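PDB 4MMG: mRNA interferase toxin YafQ from Escherichia coli, which cleaves mRNA on the ribosome within lysine codons as the toxin of a type II toxin-antitoxin pair, halting translation elongation. Local coordinates for residues Thr37-Asn41 / Asn42-Leu46; Tyr75-Asp79 / Lys80-Phe84. The protein carries 1 engineered substitution. One frame throughout, in Å; residues are numbered along the deposited sequence.

Contact 1 (Thr37-Asn41 / Asn42-Leu46); sequences TLLIN and NTLPL
Thr43 N reaches back to Leu38 O at 2.9 Å, and Asn42 N to Leu39 O at 3.1 Å: two bonds that close the C-terminal end of helix 29-40. Asn42 takes a positive phi (59°), the left-handed helical conformation that, with these two bonds, makes a Schellman motif. The bonds differ in aim. Thr43 N lies in the plane of the Leu38 carbonyl and approaches it fairly straight, whereas Asn42 N sits well above the plane of the Leu39 carbonyl. Thr43 then forms the centre of an inverse gamma turn, its Leu44 N to Asn42 O bond weak, and the chain, already out of the helix at Asn42, goes on through a cis peptide before Pro45.

That reversal carries the chain back along the helix, where its side chains pack. Leu38 bridges two of them: its CD2 branch lies 4.0 Å from Thr43 CB, while its CB and CD1 both meet the CD2 methyl of Leu46, CB at 3.9 Å. Leu39 and Leu44 run across each other at about a right angle, touching methyl to methyl through their CD2 atoms, 3.9 Å apart. On the outer side, a water accepts a bond from Asn41 ND2 and is also hydrogen-bonded to Thr43 OG1, 2.7 Å away. The Thr43 hydroxyl points that way because chi1 of -48° sets OG1 beside its own backbone N, over CB of Asn41.

Asn42 OD1 is held by Arg7, near the N-terminus. Leu39 is buried on the sheet, against Leu73 and Tyr75 of strand 71-77 and Leu82 and Phe84 of strand 81-88; Leu44 and Leu46 extend this apolar layer onto Leu77 and Tyr75, and Ile40 reaches Ile9 and Tyr11 of strand 8-11.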
ATOM      1  N   THR A  37      -3.651  -4.781  -7.332  1.00 11.12           N
ATOM      2  CA  THR A  37      -4.774  -5.353  -8.073  1.00 10.91           C
ATOM      3  C   THR A  37      -5.720  -6.134  -7.151  1.00 10.92           C
ATOM      4  O   THR A  37      -6.947  -6.056  -7.292  1.00 11.53           O
ATOM      5  CB  THR A  37      -4.292  -6.190  -9.257  1.00 14.87           C
ATOM      6  OG1 THR A  37      -3.558  -5.346 -10.159  1.00 19.85           O
ATOM      7  CG2 THR A  37      -5.465  -6.811  -9.990  1.00 15.39           C
ATOM      8  N   LEU A  38      -5.165  -6.870  -6.192  1.00  9.53           N
ATOM      9  CA  LEU A  38      -6.010  -7.585  -5.236  1.00 10.71           C
ATOM     10  C   LEU A  38      -6.891  -6.617  -4.454  1.00  9.10           C
ATOM     11  O   LEU A  38      -8.085  -6.848  -4.282  1.00  9.56           O
ATOM     12  CB  LEU A  38      -5.150  -8.410  -4.276  1.00  9.70           C
ATOM     13  CG  LEU A  38      -4.379  -9.583  -4.891  1.00  9.85           C
ATOM     14  CD1 LEU A  38      -3.525 -10.253  -3.819  1.00 11.37           C
ATOM     15  CD2 LEU A  38      -5.316 -10.602  -5.547  1.00 10.35           C
ATOM     16  N   LEU A  39      -6.305  -5.507  -4.015  1.00  8.46           N
ATOM     17  CA  LEU A  39      -7.057  -4.488  -3.291  1.00  8.80           C
ATOM     18  C   LEU A  39      -8.121  -3.825  -4.176  1.00 10.02           C
ATOM     19  O   LEU A  39      -9.277  -3.695  -3.773  1.00 10.46           O
ATOM     20  CB  LEU A  39      -6.109  -3.442  -2.701  1.00  8.17           C
ATOM     21  CG  LEU A  39      -5.301  -3.980  -1.522  1.00  7.46           C
ATOM     22  CD1 LEU A  39      -4.029  -3.183  -1.333  1.00  9.72           C
ATOM     23  CD2 LEU A  39      -6.148  -3.929  -0.259  1.00  9.46           C
ATOM     24  N   ILE A  40      -7.722  -3.421  -5.380  1.00  9.44           N
ATOM     25  CA  ILE A  40      -8.642  -2.768  -6.311  1.00 10.41           C
ATOM     26  C   ILE A  40      -9.826  -3.677  -6.636  1.00 11.22           C
ATOM     27  O   ILE A  40     -10.969  -3.214  -6.691  1.00 11.04           O
ATOM     28  CB  ILE A  40      -7.905  -2.364  -7.597  1.00  9.63           C
ATOM     29  CG1 ILE A  40      -7.015  -1.150  -7.322  1.00 10.89           C
ATOM     30  CG2 ILE A  40      -8.888  -2.069  -8.738  1.00 12.62           C
ATOM     31  CD1 ILE A  40      -5.971  -0.900  -8.395  1.00 13.88           C
ATOM     32  N   ASN A  41      -9.556  -4.970  -6.815  1.00  9.88           N
ATOM     33  CA  ASN A  41     -10.598  -5.935  -7.167  1.00  9.84           C
ATOM     34  C   ASN A  41     -11.409  -6.446  -5.976  1.00 12.79           C
ATOM     35  O   ASN A  41     -12.321  -7.269  -6.152  1.00 13.24           O
ATOM     36  CB  ASN A  41      -9.984  -7.121  -7.912  1.00 11.27           C
ATOM     37  CG  ASN A  41      -9.524  -6.761  -9.305  1.00 13.36           C
ATOM     38  OD1 ASN A  41      -9.807  -5.670  -9.800  1.00 16.91           O
ATOM     39  ND2 ASN A  41      -8.822  -7.682  -9.953  1.00 14.95           N
ATOM     40  N   ASN A  42     -11.076  -5.975  -4.771  1.00 10.76           N
ATOM     41  CA  ASN A  42     -11.742  -6.439  -3.548  1.00 12.29           C
ATOM     42  C   ASN A  42     -11.590  -7.947  -3.346  1.00 11.99           C
ATOM     43  O   ASN A  42     -12.498  -8.623  -2.840  1.00 12.98           O
ATOM     44  CB  ASN A  42     -13.226  -6.036  -3.537  1.00 12.41           C
ATOM     45  CG  ASN A  42     -13.839  -6.107  -2.153  1.00 14.57           C
ATOM     46  OD1 ASN A  42     -13.202  -5.758  -1.162  1.00 16.62           O
ATOM     47  ND2 ASN A  42     -15.089  -6.561  -2.082  1.00 19.83           N
ATOM     48  N   THR A  43     -10.435  -8.471  -3.751  1.00 11.48           N
ATOM     49  CA  THR A  43     -10.112  -9.885  -3.555  1.00 10.32           C
ATOM     50  C   THR A  43      -9.509 -10.030  -2.157  1.00 10.00           C
ATOM     51  O   THR A  43      -8.310 -10.287  -1.991  1.00 11.19           O
ATOM     52  CB  THR A  43      -9.161 -10.377  -4.651  1.00 10.65           C
ATOM     53  OG1 THR A  43      -9.664  -9.952  -5.925  1.00 13.58           O
ATOM     54  CG2 THR A  43      -9.074 -11.905  -4.646  1.00 11.10           C
ATOM     55  N   LEU A  44     -10.373  -9.839  -1.160  1.00  9.69           N
ATOM     56  CA  LEU A  44      -9.979  -9.667   0.236  1.00 10.33           C
ATOM     57  C   LEU A  44     -10.771 -10.623   1.136  1.00  9.24           C
ATOM     58  O   LEU A  44     -11.927 -10.929   0.842  1.00 12.80           O
ATOM     59  CB  LEU A  44     -10.205  -8.209   0.656  1.00 11.76           C
ATOM     60  CG  LEU A  44      -9.559  -7.189  -0.283  1.00 13.07           C
ATOM     61  CD1 LEU A  44      -9.973  -5.769   0.085  1.00 14.34           C
ATOM     62  CD2 LEU A  44      -8.052  -7.326  -0.271  1.00 10.35           C
ATOM     63  N   PRO A  45     -10.167 -11.080   2.250  1.00  9.48           N
ATOM     64  CA  PRO A  45      -8.860 -10.678   2.785  1.00  9.68           C
ATOM     65  C   PRO A  45      -7.644 -11.124   1.979  1.00 10.00           C
ATOM     66  O   PRO A  45      -7.650 -12.179   1.323  1.00  9.35           O
ATOM     67  CB  PRO A  45      -8.825 -11.363   4.157  1.00 11.04           C
ATOM     68  CG  PRO A  45      -9.712 -12.547   3.996  1.00 10.14           C
ATOM     69  CD  PRO A  45     -10.839 -12.038   3.147  1.00 10.16           C
ATOM     70  N   LEU A  46      -6.599 -10.297   2.045  1.00  9.45           N
ATOM     71  CA  LEU A  46      -5.314 -10.592   1.439  1.00  9.59           C
ATOM     72  C   LEU A  46      -4.735 -11.878   2.005  1.00 10.66           C
ATOM     73  O   LEU A  46      -5.004 -12.236   3.163  1.00 10.03           O
ATOM     74  CB  LEU A  46      -4.343  -9.444   1.718  1.00  9.90           C
ATOM     75  CG  LEU A  46      -4.624  -8.120   1.018  1.00  9.61           C
ATOM     76  CD1 LEU A  46      -3.634  -7.080   1.536  1.00 11.48           C
ATOM     77  CD2 LEU A  46      -4.473  -8.292  -0.484  1.00 11.72           C
TER
HETATM   78  O   HOH W   1      -8.308 -10.061  -8.270  1.00 16.33           O

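Contact 2 (Tyr75-Asp79 / Lys80-Phe84); sequences YKLTD and KLLRF. With SO4 (sulfate ion), chain E.
Tyr75 and Leu82 lean together diagonally across the hairpin, Leu82 CD1 coming obliquely to the tyrosine ring, 4.0 Å from Tyr75 CD2. The same methyl lies over one face of the Phe84 ring, 4.3 Å above its plane and offset toward the rim, so Leu82 fills the angle between two aromatics. Tyr75 CG stands between its own backbone N and carbonyl carbon (chi1 68°), which carries the ring away from strand 81-88; its OH is bonded to Asp52. Leu77 joins this side through CD1, set against Leu82 CB.

These side chains belong to a beta hairpin in the RelE-family toxin sheet, its strands antiparallel at 177°. Lys76 and Arg83 form the hydrogen-bonded pair: Lys76 N to Arg83 O at 2.8 Å, and Arg83 N to Lys76 O at 2.9 Å. At the turn Thr78 N bonds to Leu81 O, while Thr78 OG1 receives both Lys80 N and Leu81 N, each at 3.1 Å, tying the hydroxyl to the bend.

On the other face, Lys76 crosses Leu81, its CG 3.8 Å from Leu81 CD1, and its ammonium end makes a cation-pi contact with Tyr62. Arg83 extends straight from CG to NE. Arg83 NH2 donates to O2 of a sulfate, probably from the crystallisation liquor, at 2.8 Å; Glu85 and Glu10 take NE and NH1.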
ATOM      1  N   TYR A  75      -1.882   1.930   2.929  1.00  7.91           N
ATOM      2  CA  TYR A  75      -3.116   2.244   2.217  1.00  8.92           C
ATOM      3  C   TYR A  75      -4.271   2.401   3.211  1.00 10.38           C
ATOM      4  O   TYR A  75      -4.180   1.970   4.364  1.00 10.86           O
ATOM      5  CB  TYR A  75      -3.426   1.158   1.168  1.00  9.95           C
ATOM      6  CG  TYR A  75      -3.794  -0.166   1.792  1.00 10.18           C
ATOM      7  CD1 TYR A  75      -2.815  -1.037   2.247  1.00  9.88           C
ATOM      8  CD2 TYR A  75      -5.125  -0.525   1.954  1.00  9.95           C
ATOM      9  CE1 TYR A  75      -3.151  -2.246   2.841  1.00  8.88           C
ATOM     10  CE2 TYR A  75      -5.474  -1.713   2.544  1.00  9.10           C
ATOM     11  CZ  TYR A  75      -4.488  -2.568   2.991  1.00  9.24           C
ATOM     12  OH  TYR A  75      -4.860  -3.753   3.579  1.00 10.54           O
ATOM     13  N   LYS A  76      -5.360   3.019   2.766  1.00  9.81           N
ATOM     14  CA  LYS A  76      -6.563   3.111   3.580  1.00  9.76           C
ATOM     15  C   LYS A  76      -7.681   2.388   2.854  1.00 10.99           C
ATOM     16  O   LYS A  76      -7.799   2.498   1.632  1.00 11.37           O
ATOM     17  CB  LYS A  76      -6.941   4.572   3.844  1.00 10.66           C
ATOM     18  CG  LYS A  76      -8.301   4.733   4.528  1.00 13.04           C
ATOM     19  CD  LYS A  76      -8.581   6.180   4.896  1.00 14.79           C
ATOM     20  CE  LYS A  76      -7.779   6.609   6.106  1.00 19.22           C
ATOM     21  NZ  LYS A  76      -8.028   8.044   6.428  1.00 19.77           N
ATOM     22  N   LEU A  77      -8.476   1.625   3.595  1.00 11.13           N
ATOM     23  CA  LEU A  77      -9.609   0.925   3.007  1.00 12.79           C
ATOM     24  C   LEU A  77     -10.847   1.072   3.883  1.00 14.34           C
ATOM     25  O   LEU A  77     -10.873   0.615   5.033  1.00 15.90           O
ATOM     26  CB  LEU A  77      -9.291  -0.557   2.786  1.00 12.37           C
ATOM     27  CG  LEU A  77     -10.398  -1.371   2.115  1.00 13.45           C
ATOM     28  CD1 LEU A  77     -10.593  -0.915   0.687  1.00 15.72           C
ATOM     29  CD2 LEU A  77     -10.042  -2.843   2.164  1.00 17.97           C
ATOM     30  N   THR A  78     -11.859   1.740   3.336  1.00 14.39           N
ATOM     31  CA  THR A  78     -13.173   1.796   3.967  1.00 17.04           C
ATOM     32  C   THR A  78     -14.214   1.297   2.969  1.00 16.60           C
ATOM     33  O   THR A  78     -13.872   0.877   1.859  1.00 16.49           O
ATOM     34  CB  THR A  78     -13.530   3.228   4.390  1.00 16.81           C
ATOM     35  OG1 THR A  78     -13.813   4.011   3.224  1.00 17.91           O
ATOM     36  CG2 THR A  78     -12.391   3.861   5.180  1.00 18.02           C
ATOM     37  N   ASP A  79     -15.485   1.340   3.354  1.00 18.83           N
ATOM     38  CA  ASP A  79     -16.543   0.957   2.424  1.00 22.95           C
ATOM     39  C   ASP A  79     -16.619   1.930   1.246  1.00 22.44           C
ATOM     40  O   ASP A  79     -17.067   1.565   0.158  1.00 27.09           O
ATOM     41  CB  ASP A  79     -17.899   0.878   3.131  1.00 24.07           C
ATOM     42  CG  ASP A  79     -17.976  -0.262   4.131  1.00 32.50           C
ATOM     43  OD1 ASP A  79     -17.092  -1.145   4.110  1.00 33.67           O
ATOM     44  OD2 ASP A  79     -18.929  -0.277   4.939  1.00 38.92           O
ATOM     45  N   LYS A  80     -16.158   3.160   1.467  1.00 20.15           N
ATOM     46  CA  LYS A  80     -16.268   4.228   0.478  1.00 22.47           C
ATOM     47  C   LYS A  80     -15.017   4.425  -0.372  1.00 20.83           C
ATOM     48  O   LYS A  80     -15.093   4.924  -1.495  1.00 21.63           O
ATOM     49  CB  LYS A  80     -16.599   5.554   1.164  1.00 26.58           C
ATOM     50  CG  LYS A  80     -17.956   5.584   1.831  1.00 33.61           C
ATOM     51  CD  LYS A  80     -18.280   6.980   2.330  1.00 39.27           C
ATOM     52  CE  LYS A  80     -19.584   6.970   3.101  1.00 42.62           C
ATOM     53  NZ  LYS A  80     -20.555   6.034   2.470  1.00 46.60           N
ATOM     54  N   LEU A  81     -13.856   4.065   0.158  1.00 19.36           N
ATOM     55  CA  LEU A  81     -12.633   4.384  -0.566  1.00 16.36           C
ATOM     56  C   LEU A  81     -11.528   3.363  -0.388  1.00 13.43           C
ATOM     57  O   LEU A  81     -11.420   2.709   0.657  1.00 14.23           O
ATOM     58  CB  LEU A  81     -12.133   5.791  -0.206  1.00 20.82           C
ATOM     59  CG  LEU A  81     -11.564   6.107   1.179  1.00 21.71           C
ATOM     60  CD1 LEU A  81     -10.094   5.707   1.308  1.00 21.76           C
ATOM     61  CD2 LEU A  81     -11.719   7.593   1.476  1.00 24.24           C
ATOM     62  N   LEU A  82     -10.727   3.221  -1.438  1.00 10.38           N
ATOM     63  CA  LEU A  82      -9.432   2.564  -1.331  1.00 10.81           C
ATOM     64  C   LEU A  82      -8.419   3.620  -1.718  1.00 11.27           C
ATOM     65  O   LEU A  82      -8.468   4.145  -2.828  1.00 12.65           O
ATOM     66  CB  LEU A  82      -9.340   1.382  -2.289  1.00  9.92           C
ATOM     67  CG  LEU A  82      -7.941   0.835  -2.602  1.00 10.35           C
ATOM     68  CD1 LEU A  82      -7.238   0.305  -1.354  1.00 12.29           C
ATOM     69  CD2 LEU A  82      -8.036  -0.260  -3.663  1.00 12.00           C
ATOM     70  N   ARG A  83      -7.513   3.949  -0.808  1.00  9.73           N
ATOM     71  CA  ARG A  83      -6.529   4.992  -1.080  1.00  9.65           C
ATOM     72  C   ARG A  83      -5.108   4.463  -0.898  1.00 10.50           C
ATOM     73  O   ARG A  83      -4.719   4.043   0.195  1.00 11.71           O
ATOM     74  CB  ARG A  83      -6.764   6.204  -0.177  1.00 11.32           C
ATOM     75  CG  ARG A  83      -5.747   7.321  -0.342  1.00 12.75           C
ATOM     76  CD  ARG A  83      -6.167   8.534   0.485  1.00 14.53           C
ATOM     77  NE  ARG A  83      -5.270   9.668   0.306  1.00 14.35           N
ATOM     78  CZ  ARG A  83      -5.460  10.640  -0.585  1.00 17.06           C
ATOM     79  NH1 ARG A  83      -6.521  10.618  -1.386  1.00 14.53           N
ATOM     80  NH2 ARG A  83      -4.587  11.637  -0.677  1.00 17.10           N
ATOM     81  N   PHE A  84      -4.346   4.466  -1.985  1.00  8.09           N
ATOM     82  CA  PHE A  84      -2.930   4.124  -1.920  1.00  8.21           C
ATOM     83  C   PHE A  84      -2.158   5.338  -1.418  1.00  9.86           C
ATOM     84  O   PHE A  84      -2.145   6.387  -2.064  1.00  9.72           O
ATOM     85  CB  PHE A  84      -2.452   3.655  -3.292  1.00  8.29           C
ATOM     86  CG  PHE A  84      -3.127   2.394  -3.745  1.00  7.86           C
ATOM     87  CD1 PHE A  84      -2.785   1.177  -3.184  1.00  9.23           C
ATOM     88  CD2 PHE A  84      -4.122   2.431  -4.705  1.00 10.37           C
ATOM     89  CE1 PHE A  84      -3.409   0.010  -3.585  1.00 10.72           C
ATOM     90  CE2 PHE A  84      -4.758   1.274  -5.115  1.00 10.00           C
ATOM     91  CZ  PHE A  84      -4.396   0.054  -4.554  1.00 10.63           C
TER
HETATM   92  S   SO4 E 103      -2.565  13.317   1.738  1.00 30.95           S
HETATM   93  O1  SO4 E 103      -1.520  13.383   2.757  1.00 34.36           O
HETATM   94  O2  SO4 E 103      -3.026  11.935   1.587  1.00 21.71           O
HETATM   95  O3  SO4 E 103      -2.021  13.816   0.475  1.00 29.79           O
HETATM   96  O4  SO4 E 103      -3.691  14.151   2.145  1.00 37.28           O

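In the fold
Contact 1 comes first along the chain, at the end of helix 29-40, and contact 2 follows after two further strands, as the hairpin of strands 71-77 and 81-88. Their centres are about 11 Å apart and the two touch directly: Leu39 CD2 lies 3.6 Å from Tyr75 CE2, and Leu44 CD1 lies 3.6 Å from Leu77 CD2. The helix end and its outgoing loop thus cover the face of the mixed sheet that carries Tyr75, Leu77, Leu82 and Phe84, giving one shared apolar layer. Arg7 touches both, bonding to Asn42 and to the Thr78 carbonyl. Both contacts lie away from position 90, inferred to be the proton donor and here an engineered Gln90.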